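Side-chain contacts in ancylostoma secreted protein 1 (Necator americanus, PDB 3NT8), which is probably associated with the transition of infective hookworm larvae to parasitism and is built from two CAP domains joined in one secreted chain: residues 307-312 with 319-324; 224-229 with 237-242; 293-296 with 300-303. All coordinates share one frame; numbering follows the deposited sequence.

Contact 1. Residues 307-312 with 319-324; sequences NIYKTS and NKAAKQ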
# COMPACT_ATOMS: atom_id res chain seq x y z
N ASN A 307 -11.78 -8.11 9.95
CA ASN A 307 -11.25 -8.00 8.58
C ASN A 307 -9.88 -8.66 8.45
O ASN A 307 -9.07 -8.46 9.30
CB ASN A 307 -11.20 -6.55 8.10
CG ASN A 307 -12.56 -6.03 7.61
OD1 ASN A 307 -13.45 -6.80 7.31
ND2 ASN A 307 -12.69 -4.70 7.50
N ILE A 308 -9.66 -9.49 7.42
CA ILE A 308 -8.35 -10.12 7.25
C ILE A 308 -7.69 -9.71 5.95
O ILE A 308 -8.34 -9.32 4.99
CB ILE A 308 -8.38 -11.68 7.35
CG1 ILE A 308 -9.38 -12.25 6.33
CG2 ILE A 308 -8.70 -12.10 8.76
CD1 ILE A 308 -9.26 -13.75 6.14
N TYR A 309 -6.38 -9.83 5.94
CA TYR A 309 -5.55 -9.46 4.79
C TYR A 309 -4.26 -10.31 4.75
O TYR A 309 -3.65 -10.52 5.80
CB TYR A 309 -5.15 -8.00 4.95
CG TYR A 309 -3.93 -7.54 4.16
CD1 TYR A 309 -4.05 -7.10 2.86
CD2 TYR A 309 -2.67 -7.51 4.76
CE1 TYR A 309 -2.98 -6.66 2.14
CE2 TYR A 309 -1.56 -7.10 4.06
CZ TYR A 309 -1.72 -6.66 2.74
OH TYR A 309 -0.61 -6.22 2.03
N LYS A 310 -3.82 -10.75 3.55
CA LYS A 310 -2.46 -11.25 3.41
C LYS A 310 -1.78 -10.70 2.17
O LYS A 310 -2.44 -10.28 1.21
CB LYS A 310 -2.40 -12.79 3.44
CG LYS A 310 -2.92 -13.43 2.16
CD LYS A 310 -2.58 -14.92 2.11
CE LYS A 310 -2.97 -15.51 0.75
NZ LYS A 310 -4.27 -14.96 0.25
N THR A 311 -0.46 -10.72 2.19
CA THR A 311 0.29 -10.45 0.96
C THR A 311 1.47 -11.40 0.87
O THR A 311 2.15 -11.62 1.88
CB THR A 311 0.79 -8.97 0.91
OG1 THR A 311 1.64 -8.77 -0.25
CG2 THR A 311 1.57 -8.65 2.11
N SER A 312 1.72 -11.88 -0.35
CA SER A 312 2.80 -12.79 -0.69
C SER A 312 4.14 -12.28 -0.23
O SER A 312 4.99 -13.08 0.14
CB SER A 312 2.84 -13.01 -2.20
OG SER A 312 1.55 -13.39 -2.71
N ASN A 319 3.60 -0.79 8.71
CA ASN A 319 2.83 0.41 8.35
C ASN A 319 2.34 0.39 6.91
O ASN A 319 1.23 0.79 6.66
CB ASN A 319 3.63 1.69 8.58
CG ASN A 319 3.73 2.06 10.04
OD1 ASN A 319 2.70 2.22 10.71
ND2 ASN A 319 4.96 2.28 10.53
N LYS A 320 3.20 -0.05 5.97
CA LYS A 320 2.82 -0.26 4.59
C LYS A 320 1.71 -1.33 4.52
O LYS A 320 0.74 -1.18 3.79
CB LYS A 320 4.05 -0.69 3.71
CG LYS A 320 4.91 0.50 3.26
CD LYS A 320 6.05 0.16 2.29
CE LYS A 320 7.00 1.35 2.14
NZ LYS A 320 7.93 1.54 3.32
N ALA A 321 1.88 -2.42 5.25
CA ALA A 321 0.85 -3.48 5.25
C ALA A 321 -0.45 -2.95 5.89
O ALA A 321 -1.50 -3.31 5.45
CB ALA A 321 1.33 -4.68 5.95
N ALA A 322 -0.38 -2.05 6.85
CA ALA A 322 -1.59 -1.55 7.52
C ALA A 322 -2.38 -0.64 6.54
O ALA A 322 -3.59 -0.72 6.49
CB ALA A 322 -1.23 -0.82 8.80
N LYS A 323 -1.67 0.13 5.70
CA LYS A 323 -2.27 1.15 4.87
C LYS A 323 -2.88 0.42 3.67
O LYS A 323 -4.04 0.70 3.25
CB LYS A 323 -1.23 2.26 4.46
CG LYS A 323 -1.85 3.60 3.98
CD LYS A 323 -0.88 4.54 3.25
CE LYS A 323 -1.62 5.74 2.59
NZ LYS A 323 -2.56 6.52 3.51
N GLN A 324 -2.11 -0.51 3.11
CA GLN A 324 -2.57 -1.29 2.00
C GLN A 324 -3.84 -2.14 2.37
O GLN A 324 -4.73 -2.32 1.55
CB GLN A 324 -1.47 -2.21 1.50
CG GLN A 324 -1.69 -2.76 0.14
CD GLN A 324 -0.62 -3.81 -0.26
OE1 GLN A 324 -0.88 -5.05 -0.24
NE2 GLN A 324 0.57 -3.32 -0.65

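Contact 2. Residues 224-229 with 237-242; sequences NQQCPS and VRDTFL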
# COMPACT_ATOMS: atom_id res chain seq x y z
N ASN A 224 6.07 1.36 21.93
CA ASN A 224 4.90 0.57 22.30
C ASN A 224 4.41 1.07 23.65
O ASN A 224 4.54 0.37 24.64
CB ASN A 224 5.20 -0.96 22.37
CG ASN A 224 3.95 -1.80 22.82
OD1 ASN A 224 2.81 -1.49 22.44
ND2 ASN A 224 4.18 -2.85 23.63
N GLN A 225 3.89 2.29 23.67
CA GLN A 225 3.35 2.85 24.91
C GLN A 225 1.81 2.75 25.05
O GLN A 225 1.29 2.80 26.18
CB GLN A 225 3.84 4.29 25.09
CG GLN A 225 3.47 5.23 23.89
CD GLN A 225 4.12 6.65 23.95
OE1 GLN A 225 5.36 6.79 24.03
NE2 GLN A 225 3.26 7.70 23.85
N GLN A 226 1.10 2.62 23.91
CA GLN A 226 -0.37 2.63 23.90
C GLN A 226 -0.89 1.38 24.61
O GLN A 226 -1.76 1.48 25.49
CB GLN A 226 -0.93 2.73 22.48
CG GLN A 226 -0.69 4.08 21.81
CD GLN A 226 -1.38 4.26 20.45
OE1 GLN A 226 -2.52 3.90 20.28
NE2 GLN A 226 -0.67 4.82 19.47
N CYS A 227 -0.33 0.22 24.23
CA CYS A 227 -0.70 -1.08 24.78
C CYS A 227 0.52 -1.87 25.25
O CYS A 227 1.05 -2.66 24.51
CB CYS A 227 -1.45 -1.88 23.73
SG CYS A 227 -2.94 -1.03 23.01
N PRO A 228 1.00 -1.65 26.48
CA PRO A 228 2.30 -2.25 26.88
C PRO A 228 2.25 -3.75 27.15
O PRO A 228 3.28 -4.42 27.08
CB PRO A 228 2.69 -1.48 28.16
CG PRO A 228 1.65 -0.36 28.30
CD PRO A 228 0.44 -0.79 27.54
N SER A 229 1.07 -4.27 27.49
CA SER A 229 0.89 -5.70 27.69
C SER A 229 0.90 -6.53 26.41
O SER A 229 1.06 -7.75 26.49
CB SER A 229 -0.42 -5.93 28.42
OG SER A 229 -0.32 -5.31 29.69
N VAL A 237 2.12 1.66 13.90
CA VAL A 237 1.19 0.80 13.16
C VAL A 237 -0.26 1.00 13.62
O VAL A 237 -1.16 1.04 12.77
CB VAL A 237 1.60 -0.68 13.18
CG1 VAL A 237 0.74 -1.54 12.23
CG2 VAL A 237 3.11 -0.83 12.76
N ARG A 238 -0.45 1.18 14.93
CA ARG A 238 -1.76 1.46 15.51
C ARG A 238 -2.31 2.72 14.89
O ARG A 238 -3.45 2.74 14.41
CB ARG A 238 -1.68 1.62 17.03
CG ARG A 238 -1.19 0.36 17.80
CD ARG A 238 -1.13 0.53 19.33
NE ARG A 238 -0.83 -0.75 19.96
CZ ARG A 238 0.30 -1.05 20.60
NH1 ARG A 238 1.27 -0.15 20.71
NH2 ARG A 238 0.47 -2.26 21.11
N ASP A 239 -1.52 3.80 14.91
CA ASP A 239 -1.97 5.09 14.37
C ASP A 239 -2.22 5.04 12.85
O ASP A 239 -3.04 5.78 12.34
CB ASP A 239 -0.98 6.20 14.66
CG ASP A 239 -0.79 6.44 16.14
OD1 ASP A 239 -1.76 6.29 16.94
OD2 ASP A 239 0.35 6.83 16.50
N THR A 240 -1.49 4.21 12.14
CA THR A 240 -1.81 4.01 10.77
C THR A 240 -3.23 3.45 10.57
O THR A 240 -4.05 4.07 9.88
CB THR A 240 -0.76 3.18 10.07
OG1 THR A 240 0.49 3.85 10.22
CG2 THR A 240 -1.05 3.12 8.60
N PHE A 241 -3.53 2.31 11.17
CA PHE A 241 -4.88 1.75 11.07
C PHE A 241 -5.94 2.73 11.49
O PHE A 241 -6.97 2.83 10.80
CB PHE A 241 -5.06 0.47 11.90
CG PHE A 241 -4.49 -0.79 11.25
CD1 PHE A 241 -5.08 -1.33 10.11
CD2 PHE A 241 -3.43 -1.47 11.83
CE1 PHE A 241 -4.59 -2.51 9.50
CE2 PHE A 241 -2.92 -2.65 11.24
CZ PHE A 241 -3.51 -3.17 10.10
N LEU A 242 -5.70 3.44 12.60
CA LEU A 242 -6.71 4.24 13.24
C LEU A 242 -7.02 5.47 12.40
O LEU A 242 -8.20 5.77 12.20
CB LEU A 242 -6.35 4.58 14.69
CG LEU A 242 -7.36 5.35 15.55
CD1 LEU A 242 -8.60 4.55 15.81
CD2 LEU A 242 -6.74 5.85 16.89

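Contact 3. Residues 293-296 with 300-303; sequences YQHS and DRPG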
# COMPACT_ATOMS: atom_id res chain seq x y z
N TYR A 293 -4.66 -18.14 7.30
CA TYR A 293 -5.42 -17.12 6.59
C TYR A 293 -6.92 -17.45 6.50
O TYR A 293 -7.40 -18.02 5.51
CB TYR A 293 -4.79 -16.84 5.22
CG TYR A 293 -5.55 -15.75 4.53
CD1 TYR A 293 -5.49 -14.44 5.02
CD2 TYR A 293 -6.34 -16.03 3.41
CE1 TYR A 293 -6.19 -13.42 4.43
CE2 TYR A 293 -7.04 -15.01 2.79
CZ TYR A 293 -6.95 -13.70 3.33
OH TYR A 293 -7.62 -12.69 2.76
N GLN A 294 -7.66 -17.11 7.55
CA GLN A 294 -9.10 -17.34 7.54
C GLN A 294 -9.68 -16.51 8.66
O GLN A 294 -8.93 -15.92 9.46
CB GLN A 294 -9.43 -18.86 7.70
CG GLN A 294 -8.70 -19.55 8.86
CD GLN A 294 -9.22 -20.95 9.23
OE1 GLN A 294 -9.72 -21.70 8.38
NE2 GLN A 294 -9.05 -21.31 10.49
N HIS A 295 -11.00 -16.44 8.75
CA HIS A 295 -11.61 -15.81 9.92
C HIS A 295 -11.42 -16.61 11.17
O HIS A 295 -11.46 -17.85 11.11
CB HIS A 295 -13.07 -15.59 9.69
CG HIS A 295 -13.34 -14.34 8.93
ND1 HIS A 295 -13.15 -13.09 9.49
CD2 HIS A 295 -13.73 -14.14 7.66
CE1 HIS A 295 -13.44 -12.18 8.59
NE2 HIS A 295 -13.79 -12.78 7.47
N SER A 296 -11.19 -15.93 12.28
CA SER A 296 -11.40 -16.54 13.57
C SER A 296 -12.89 -16.86 13.79
O SER A 296 -13.81 -16.24 13.22
CB SER A 296 -10.94 -15.62 14.68
OG SER A 296 -11.64 -14.37 14.64
N ASP A 300 -14.37 -16.80 19.50
CA ASP A 300 -12.99 -16.42 19.83
C ASP A 300 -12.74 -14.88 19.84
O ASP A 300 -11.72 -14.41 20.35
CB ASP A 300 -12.00 -17.12 18.87
CG ASP A 300 -11.82 -18.59 19.21
OD1 ASP A 300 -12.04 -18.94 20.37
OD2 ASP A 300 -11.48 -19.39 18.34
N ARG A 301 -13.65 -14.14 19.21
CA ARG A 301 -13.68 -12.69 19.30
C ARG A 301 -15.09 -12.23 19.68
O ARG A 301 -15.81 -11.70 18.82
CB ARG A 301 -13.28 -12.08 17.92
CG ARG A 301 -14.00 -12.76 16.73
CD ARG A 301 -13.77 -12.02 15.46
NE ARG A 301 -13.97 -12.84 14.27
CZ ARG A 301 -15.06 -12.78 13.50
NH1 ARG A 301 -16.05 -11.98 13.84
NH2 ARG A 301 -15.20 -13.55 12.42
N PRO A 302 -15.52 -12.45 20.96
CA PRO A 302 -16.95 -12.32 21.29
C PRO A 302 -17.43 -10.88 21.14
O PRO A 302 -16.83 -9.97 21.71
CB PRO A 302 -17.04 -12.85 22.73
CG PRO A 302 -15.64 -12.68 23.30
CD PRO A 302 -14.69 -12.76 22.14
N GLY A 303 -18.50 -10.71 20.36
CA GLY A 303 -19.11 -9.42 20.03
C GLY A 303 -18.23 -8.50 19.13
O GLY A 303 -18.31 -7.28 19.23

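Contact 1. Residues 307-312 with 319-324
Ala321 and Gln324, one helical turn apart, both meet Tyr309, whose ring projects from strand 305-311 toward helix 318-330. The axes of strand and helix stay 9.6 Å apart at their closest, and the tyrosine spans most of that gap. At Ala321 the methyl packs on the ring, CB 4.2 Å from CE2 of Tyr309, and the residue's backbone O comes to 4.0 Å of the same carbon. Gln324 brings the polar half. Its chain runs extended beyond CG and sets the amide across the end of the tyrosine, the two planes 78° apart. Tyr309 OH donates to Gln324 OE1 over 2.6 Å, and OE1 sits at the ring edge, near the ring plane. The donor, however, stands above the carbonyl plane, 63° out of it, so the bond avoids the direction of a lone pair. A chi1 of 159° swings the ring off the strand toward the helix, where Ala325, Leu328 and Trp329 also pack on it. The phenol thus joins sheet to helix in two ways: its ring packs on apolar side chains, while its hydroxyl gives its proton to a neutral amide oxygen, so this bond needs no charged partner.

Contact 2. Residues 224-229 with 237-242
Asn224 opens the loop segment by offering one oxygen to both terminal nitrogens of Arg238. Its OD1 lies 2.7 Å from Arg238 NH1 and 2.8 Å from Arg238 NH2, close to the guanidinium plane, and the amide itself is only 23° from that plane. The fork is therefore nearly flat, although both bonds are bent at the hydrogen (143° and 136°). Gln226 comes next and runs antiparallel beside the arginine chain, its CB 3.8 Å from Arg238 CD. Extended beyond CG, it carries its amide to the following helical residue, where NE2 donates to Asp239 OD1 over 3.1 Å, arriving from above the carboxylate plane. Cys227 then covers one guanidinium face, its CB 3.3 Å from Arg238 NH2. The guanidinium is held from other directions as well: Arg238 NE forms a salt bridge to Glu281 and NH1 another to Asp235, which also accepts the backbone N-H groups of Gln225 and Gln226. Because Cys227 is disulfide-bonded to Cys278, the loop leading into helix 235-253 is tied to the start of helix 278-288, while Arg238 links those same two helices through Glu281 and touches Tyr276 of the edge strand 275-276.

Contact 3. Residues 293-296 with 300-303
Between Ser296 and Arg301 the loop bends back on itself, bringing the CA atoms of Ser296 and Asp300 to 6.5 Å and letting the arginine reach the serine edge-on. The main grip is on the hydroxyl: Arg301 NE donates to Ser296 OG over 2.8 Å, with an angle of 144° at the hydrogen and the oxygen close to the guanidinium plane. Arg301 NH2 adds a weak bond to Ser296 O at 3.1 Å, so one residue is held by both side chain and backbone. Arg301 starts from a chi1 of 45°, with CG wedged between its backbone N and carbonyl carbon, and then extends from CG to NE. His295 lies beside this pair, ND1 3.6 Å from Arg301 NH2, its ring steeply inclined to the guanidinium. That imidazole nitrogen is hydrogen-bonded to Glu306, whose carboxylate also bonds Ser296 OG, while Arg301 NH1 holds Leu304 O. Arg301 thus probably helps to position the serine beside the histidine, as a second-shell residue. A His-Ser pair whose histidine meets the glutamate of a Gly-Glu-Asn sequence is the pattern of the CAP-family central cavity, and His295 and Glu306 probably correspond to two members of its conserved His/Glu tetrad.

In the fold
The three contacts follow one another along the chain as contact 2, contact 3 and contact 1, none nested in another, and all belong to the second of the two CAP domains. Contact 1 is central, its centre about 16 Å from that of contact 2 and about 17 Å from that of contact 3. It meets contact 2 where helices 318-330 and 235-253 pack, Ala322 against Phe241 and Thr240, and contact 3 where Tyr293 covers strand 305-311 at Ile308 and forms a cation-pi pair with Lys310. Contacts 2 and 3 do not touch, their nearest atoms being about 12 Å apart. Together they tie strand 305-311, helices 235-253 and 318-330 and the loop that probably lines the cavity, all parts of the α-β-α sandwich of a CAP domain.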